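Local atomic coordinates of phytochromobilin synthase (Solanum lycopersicum, PDB entry 6KME), a protein that probably catalyses the ferredoxin-dependent reduction of biliverdin IX alpha, which it binds here, to phytochromobilin, the precursor of the phytochrome chromophore. Residues T48-S61 and Q72-L84. The protein carries 1 engineered substitution. Numbering follows the deposited sequence.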
loop_
_atom_site.group_PDB
_atom_site.type_symbol
_atom_site.label_atom_id
_atom_site.label_comp_id
_atom_site.label_asym_id
_atom_site.label_seq_id
_atom_site.Cartn_x
_atom_site.Cartn_y
_atom_site.Cartn_z
ATOM N N THR A 48 -6.978 -19.555 3.603
ATOM C CA THR A 48 -5.715 -20.167 3.993
ATOM C C THR A 48 -5.698 -20.180 5.517
ATOM O O THR A 48 -6.729 -19.968 6.160
ATOM C CB THR A 48 -4.525 -19.416 3.368
ATOM O OG1 THR A 48 -3.307 -20.132 3.624
ATOM C CG2 THR A 48 -4.407 -17.983 3.925
ATOM N N LEU A 49 -4.537 -20.437 6.107
ATOM C CA LEU A 49 -4.374 -20.346 7.551
ATOM C C LEU A 49 -3.229 -19.394 7.845
ATOM O O LEU A 49 -2.081 -19.667 7.483
ATOM C CB LEU A 49 -4.112 -21.719 8.175
ATOM C CG LEU A 49 -3.929 -21.681 9.697
ATOM C CD1 LEU A 49 -5.116 -20.995 10.370
ATOM C CD2 LEU A 49 -3.723 -23.078 10.252
ATOM N N LEU A 50 -3.541 -18.279 8.498
ATOM C CA LEU A 50 -2.504 -17.343 8.889
ATOM C C LEU A 50 -1.711 -17.892 10.066
ATOM O O LEU A 50 -2.235 -18.602 10.935
ATOM C CB LEU A 50 -3.113 -15.985 9.245
ATOM C CG LEU A 50 -3.738 -15.162 8.120
ATOM C CD1 LEU A 50 -4.555 -14.001 8.696
ATOM C CD2 LEU A 50 -2.655 -14.608 7.194
ATOM N N SER A 51 -0.423 -17.576 10.075
ATOM C CA SER A 51 0.407 -17.877 11.223
ATOM C C SER A 51 1.038 -16.582 11.728
ATOM O O SER A 51 1.165 -15.615 10.968
ATOM C CB SER A 51 1.493 -18.911 10.879
ATOM O OG SER A 51 2.306 -18.480 9.806
ATOM N N PRO A 52 1.404 -16.513 13.004
ATOM C CA PRO A 52 1.976 -15.265 13.527
ATOM C C PRO A 52 3.316 -14.957 12.872
ATOM O O PRO A 52 4.144 -15.847 12.662
ATOM C CB PRO A 52 2.133 -15.554 15.024
ATOM C CG PRO A 52 2.247 -17.039 15.112
ATOM C CD PRO A 52 1.378 -17.583 14.022
ATOM N N SER A 53 3.521 -13.680 12.525
ATOM C CA SER A 53 4.852 -13.262 12.112
ATOM C C SER A 53 5.766 -13.120 13.326
ATOM O O SER A 53 5.314 -12.722 14.402
ATOM C CB SER A 53 4.792 -11.921 11.368
ATOM O OG SER A 53 6.075 -11.315 11.279
ATOM N N PRO A 54 7.062 -13.420 13.172
ATOM C CA PRO A 54 8.023 -13.095 14.239
ATOM C C PRO A 54 8.041 -11.618 14.596
ATOM O O PRO A 54 8.494 -11.263 15.687
ATOM C CB PRO A 54 9.372 -13.534 13.652
ATOM C CG PRO A 54 9.037 -14.403 12.481
ATOM C CD PRO A 54 7.727 -13.944 11.967
ATOM N N LEU A 55 7.567 -10.744 13.711
ATOM C CA LEU A 55 7.537 -9.321 14.037
ATOM C C LEU A 55 6.618 -9.014 15.215
ATOM O O LEU A 55 6.794 -7.978 15.862
ATOM C CB LEU A 55 7.111 -8.509 12.808
ATOM C CG LEU A 55 8.122 -8.456 11.657
ATOM C CD1 LEU A 55 7.502 -7.839 10.388
ATOM C CD2 LEU A 55 9.358 -7.683 12.090
ATOM N N GLN A 56 5.660 -9.900 15.523
ATOM C CA GLN A 56 4.729 -9.593 16.602
ATOM C C GLN A 56 5.433 -9.457 17.948
ATOM O O GLN A 56 4.896 -8.792 18.842
ATOM C CB GLN A 56 3.622 -10.658 16.676
ATOM C CG GLN A 56 2.347 -10.192 17.405
ATOM C CD GLN A 56 1.533 -9.152 16.629
ATOM O OE1 GLN A 56 0.942 -9.456 15.592
ATOM N NE2 GLN A 56 1.487 -7.926 17.144
ATOM N N GLU A 57 6.621 -10.041 18.110
ATOM C CA GLU A 57 7.370 -9.931 19.353
ATOM C C GLU A 57 8.173 -8.644 19.446
ATOM O O GLU A 57 8.706 -8.347 20.521
ATOM C CB GLU A 57 8.317 -11.114 19.509
ATOM C CG GLU A 57 7.645 -12.457 19.343
ATOM C CD GLU A 57 8.631 -13.524 18.962
ATOM O OE1 GLU A 57 9.837 -13.312 19.213
ATOM O OE2 GLU A 57 8.207 -14.559 18.401
ATOM N N LYS A 58 8.290 -7.891 18.350
ATOM C CA LYS A 58 9.005 -6.623 18.357
ATOM C C LYS A 58 8.129 -5.422 18.024
ATOM O O LYS A 58 8.525 -4.292 18.337
ATOM C CB LYS A 58 10.189 -6.670 17.376
ATOM N N TYR A 59 6.950 -5.626 17.427
ATOM C CA TYR A 59 6.059 -4.530 17.019
ATOM C C TYR A 59 4.629 -4.919 17.379
ATOM O O TYR A 59 4.010 -5.720 16.676
ATOM C CB TYR A 59 6.189 -4.239 15.524
ATOM C CG TYR A 59 7.592 -3.831 15.170
ATOM C CD1 TYR A 59 8.023 -2.521 15.368
ATOM C CD2 TYR A 59 8.502 -4.762 14.688
ATOM C CE1 TYR A 59 9.329 -2.149 15.083
ATOM C CE2 TYR A 59 9.804 -4.399 14.393
ATOM C CZ TYR A 59 10.211 -3.092 14.588
ATOM O OH TYR A 59 11.510 -2.739 14.301
ATOM N N SER A 60 4.100 -4.342 18.457
ATOM C CA SER A 60 2.728 -4.657 18.839
ATOM C C SER A 60 1.982 -3.406 19.281
ATOM O O SER A 60 0.907 -3.103 18.759
ATOM C CB SER A 60 2.701 -5.715 19.949
ATOM O OG SER A 60 3.393 -5.255 21.097
ATOM N N SER A 61 2.547 -2.676 20.237
ATOM C CA SER A 61 1.912 -1.489 20.782
ATOM C C SER A 61 2.972 -0.446 21.092
ATOM O O SER A 61 4.029 -0.763 21.650
ATOM C CB SER A 61 1.113 -1.823 22.045
ATOM O OG SER A 61 0.576 -0.652 22.616
ATOM N N GLN A 72 -1.105 0.655 17.104
ATOM C CA GLN A 72 -1.337 -0.775 17.278
ATOM C C GLN A 72 -0.882 -1.505 16.024
ATOM O O GLN A 72 -1.261 -1.129 14.907
ATOM C CB GLN A 72 -2.811 -1.067 17.555
ATOM C CG GLN A 72 -3.387 -0.295 18.723
ATOM C CD GLN A 72 -4.817 0.147 18.464
ATOM O OE1 GLN A 72 -5.744 -0.664 18.498
ATOM N NE2 GLN A 72 -5.000 1.438 18.186
ATOM N N MET A 73 -0.065 -2.545 16.208
ATOM C CA MET A 73 0.530 -3.251 15.081
ATOM C C MET A 73 0.272 -4.748 15.174
ATOM O O MET A 73 0.386 -5.350 16.250
ATOM C CB MET A 73 2.031 -2.974 15.004
ATOM C CG MET A 73 2.324 -1.525 14.659
ATOM S SD MET A 73 4.004 -1.013 14.990
ATOM C CE MET A 73 3.984 -0.840 16.779
ATOM N N LEU A 74 -0.063 -5.346 14.032
ATOM C CA LEU A 74 -0.313 -6.778 13.930
ATOM C C LEU A 74 0.439 -7.317 12.724
ATOM O O LEU A 74 0.628 -6.605 11.742
ATOM C CB LEU A 74 -1.801 -7.069 13.779
ATOM C CG LEU A 74 -2.752 -6.638 14.884
ATOM C CD1 LEU A 74 -4.163 -6.707 14.339
ATOM C CD2 LEU A 74 -2.598 -7.558 16.097
ATOM N N SER A 75 0.876 -8.575 12.791
ATOM C CA SER A 75 1.575 -9.122 11.636
ATOM C C SER A 75 1.373 -10.633 11.563
ATOM O O SER A 75 1.284 -11.326 12.584
ATOM C CB SER A 75 3.072 -8.762 11.652
ATOM O OG SER A 75 3.699 -9.098 12.881
ATOM N N PHE A 76 1.299 -11.130 10.329
ATOM C CA PHE A 76 1.012 -12.534 10.068
ATOM C C PHE A 76 1.733 -12.943 8.795
ATOM O O PHE A 76 2.216 -12.102 8.029
ATOM C CB PHE A 76 -0.495 -12.782 9.929
ATOM C CG PHE A 76 -1.291 -12.353 11.123
ATOM C CD1 PHE A 76 -1.459 -13.206 12.203
ATOM C CD2 PHE A 76 -1.861 -11.089 11.171
ATOM C CE1 PHE A 76 -2.192 -12.807 13.303
ATOM C CE2 PHE A 76 -2.590 -10.691 12.274
ATOM C CZ PHE A 76 -2.750 -11.536 13.335
ATOM N N GLU A 77 1.805 -14.251 8.576
ATOM C CA GLU A 77 2.213 -14.787 7.289
ATOM C C GLU A 77 1.326 -15.975 6.956
ATOM O O GLU A 77 0.504 -16.413 7.773
ATOM C CB GLU A 77 3.704 -15.165 7.265
ATOM C CG GLU A 77 4.200 -15.998 8.427
ATOM C CD GLU A 77 5.719 -16.095 8.440
ATOM O OE1 GLU A 77 6.389 -15.128 8.879
ATOM O OE2 GLU A 77 6.244 -17.127 7.977
ATOM N N ALA A 78 1.479 -16.470 5.726
ATOM C CA ALA A 78 0.721 -17.617 5.228
ATOM C C ALA A 78 1.553 -18.268 4.132
ATOM O O ALA A 78 2.636 -17.781 3.786
ATOM C CB ALA A 78 -0.669 -17.194 4.730
ATOM N N HIS A 79 1.044 -19.370 3.571
ATOM C CA HIS A 79 1.857 -20.126 2.620
ATOM C C HIS A 79 2.307 -19.266 1.441
ATOM O O HIS A 79 3.450 -19.385 0.982
ATOM C CB HIS A 79 1.115 -21.351 2.096
ATOM C CG HIS A 79 1.936 -22.162 1.145
ATOM N ND1 HIS A 79 2.956 -22.993 1.563
ATOM C CD2 HIS A 79 1.922 -22.236 -0.208
ATOM C CE1 HIS A 79 3.520 -23.559 0.511
ATOM N NE2 HIS A 79 2.906 -23.125 -0.574
ATOM N N LYS A 80 1.421 -18.423 0.917
ATOM C CA LYS A 80 1.768 -17.563 -0.214
ATOM C C LYS A 80 2.075 -16.126 0.185
ATOM O O LYS A 80 2.492 -15.342 -0.676
ATOM C CB LYS A 80 0.634 -17.565 -1.254
ATOM C CG LYS A 80 0.299 -18.977 -1.780
ATOM C CD LYS A 80 -0.878 -18.949 -2.750
ATOM C CE LYS A 80 -1.282 -20.373 -3.191
ATOM N NZ LYS A 80 -2.459 -20.269 -4.108
ATOM N N ILE A 81 1.892 -15.761 1.454
ATOM C CA ILE A 81 2.002 -14.378 1.914
ATOM C C ILE A 81 3.263 -14.265 2.758
ATOM O O ILE A 81 3.359 -14.866 3.837
ATOM C CB ILE A 81 0.763 -13.950 2.706
ATOM C CG1 ILE A 81 -0.488 -14.153 1.847
ATOM C CG2 ILE A 81 0.877 -12.483 3.167
ATOM C CD1 ILE A 81 -1.772 -13.993 2.608
ATOM N N ARG A 82 4.244 -13.507 2.260
ATOM C CA ARG A 82 5.437 -13.224 3.054
ATOM C C ARG A 82 5.090 -12.442 4.320
ATOM O O ARG A 82 5.622 -12.724 5.403
ATOM C CB ARG A 82 6.456 -12.454 2.203
ATOM C CG ARG A 82 7.810 -12.237 2.871
ATOM C CD ARG A 82 8.763 -11.461 1.990
ATOM N NE ARG A 82 8.316 -10.075 1.760
ATOM C CZ ARG A 82 8.451 -9.079 2.627
ATOM N NH1 ARG A 82 9.018 -9.299 3.807
ATOM N NH2 ARG A 82 8.020 -7.855 2.315
ATOM N N LEU A 83 4.203 -11.458 4.211
ATOM C CA LEU A 83 3.905 -10.589 5.348
ATOM C C LEU A 83 2.549 -9.940 5.145
ATOM O O LEU A 83 2.327 -9.265 4.136
ATOM C CB LEU A 83 4.984 -9.513 5.530
ATOM C CG LEU A 83 4.672 -8.532 6.663
ATOM C CD1 LEU A 83 4.468 -9.267 8.013
ATOM C CD2 LEU A 83 5.763 -7.468 6.775
ATOM N N LEU A 84 1.651 -10.146 6.095
ATOM C CA LEU A 84 0.410 -9.395 6.190
ATOM C C LEU A 84 0.509 -8.577 7.467
ATOM O O LEU A 84 0.654 -9.148 8.551
ATOM C CB LEU A 84 -0.800 -10.327 6.243
ATOM C CG LEU A 84 -2.199 -9.714 6.316
ATOM C CD1 LEU A 84 -2.501 -9.011 5.023
ATOM C CD2 LEU A 84 -3.247 -10.816 6.573
HETATM O O HOH W 1 -0.594 -20.782 5.460
HETATM O O HOH W 2 6.955 -12.239 8.788
HETATM O O HOH W 3 3.054 -7.112 14.709
#
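Q56 swings CG away from its own backbone nitrogen (chi1 -159°) and bends at chi2 (70°), which turns its terminal amide onto the backbone of M73-S75, where it takes the place of one backbone peptide as partner, accepting and donating as a peptide would. OE1 of Q56 accepts from N of S75 at 2.9 Å, and NE2 of Q56 donates to O of M73 at 2.9 Å, the acceptor lying almost in the amide plane; in the conformer given, the two bonds set which way round the amide lies. The amide fills in where the hairpin pairing, at the edge of the bilin reductase's antiparallel sheet, is interrupted: 51-52 and S61 pair with 72-77, but a 3-10 turn at 54-57 loops away between them. Before the turn, S51 and E77 form a hydrogen-bonded antiparallel pair, N of S51 reaching O of E77 at 2.7 Å and nearly straight; after it, N of M73 donates to O of S60. OG of S53 accepts from N of L55 (2.9 Å), an ST turn that leads into the 3-10 turn. One water joins OG of S53 to OE1 of E77. With an alanine in place of S53, N of L55 and that water would probably each lose a partner. On one side L55 meets L83 at about a right angle, CD1 of L55 to CD2 of L83 4.0 Å, and F261 of helix 251-262 touches L55, M73 and S75. On the other, L50 rests CD2 against both CB of F76 and CD2 of L84.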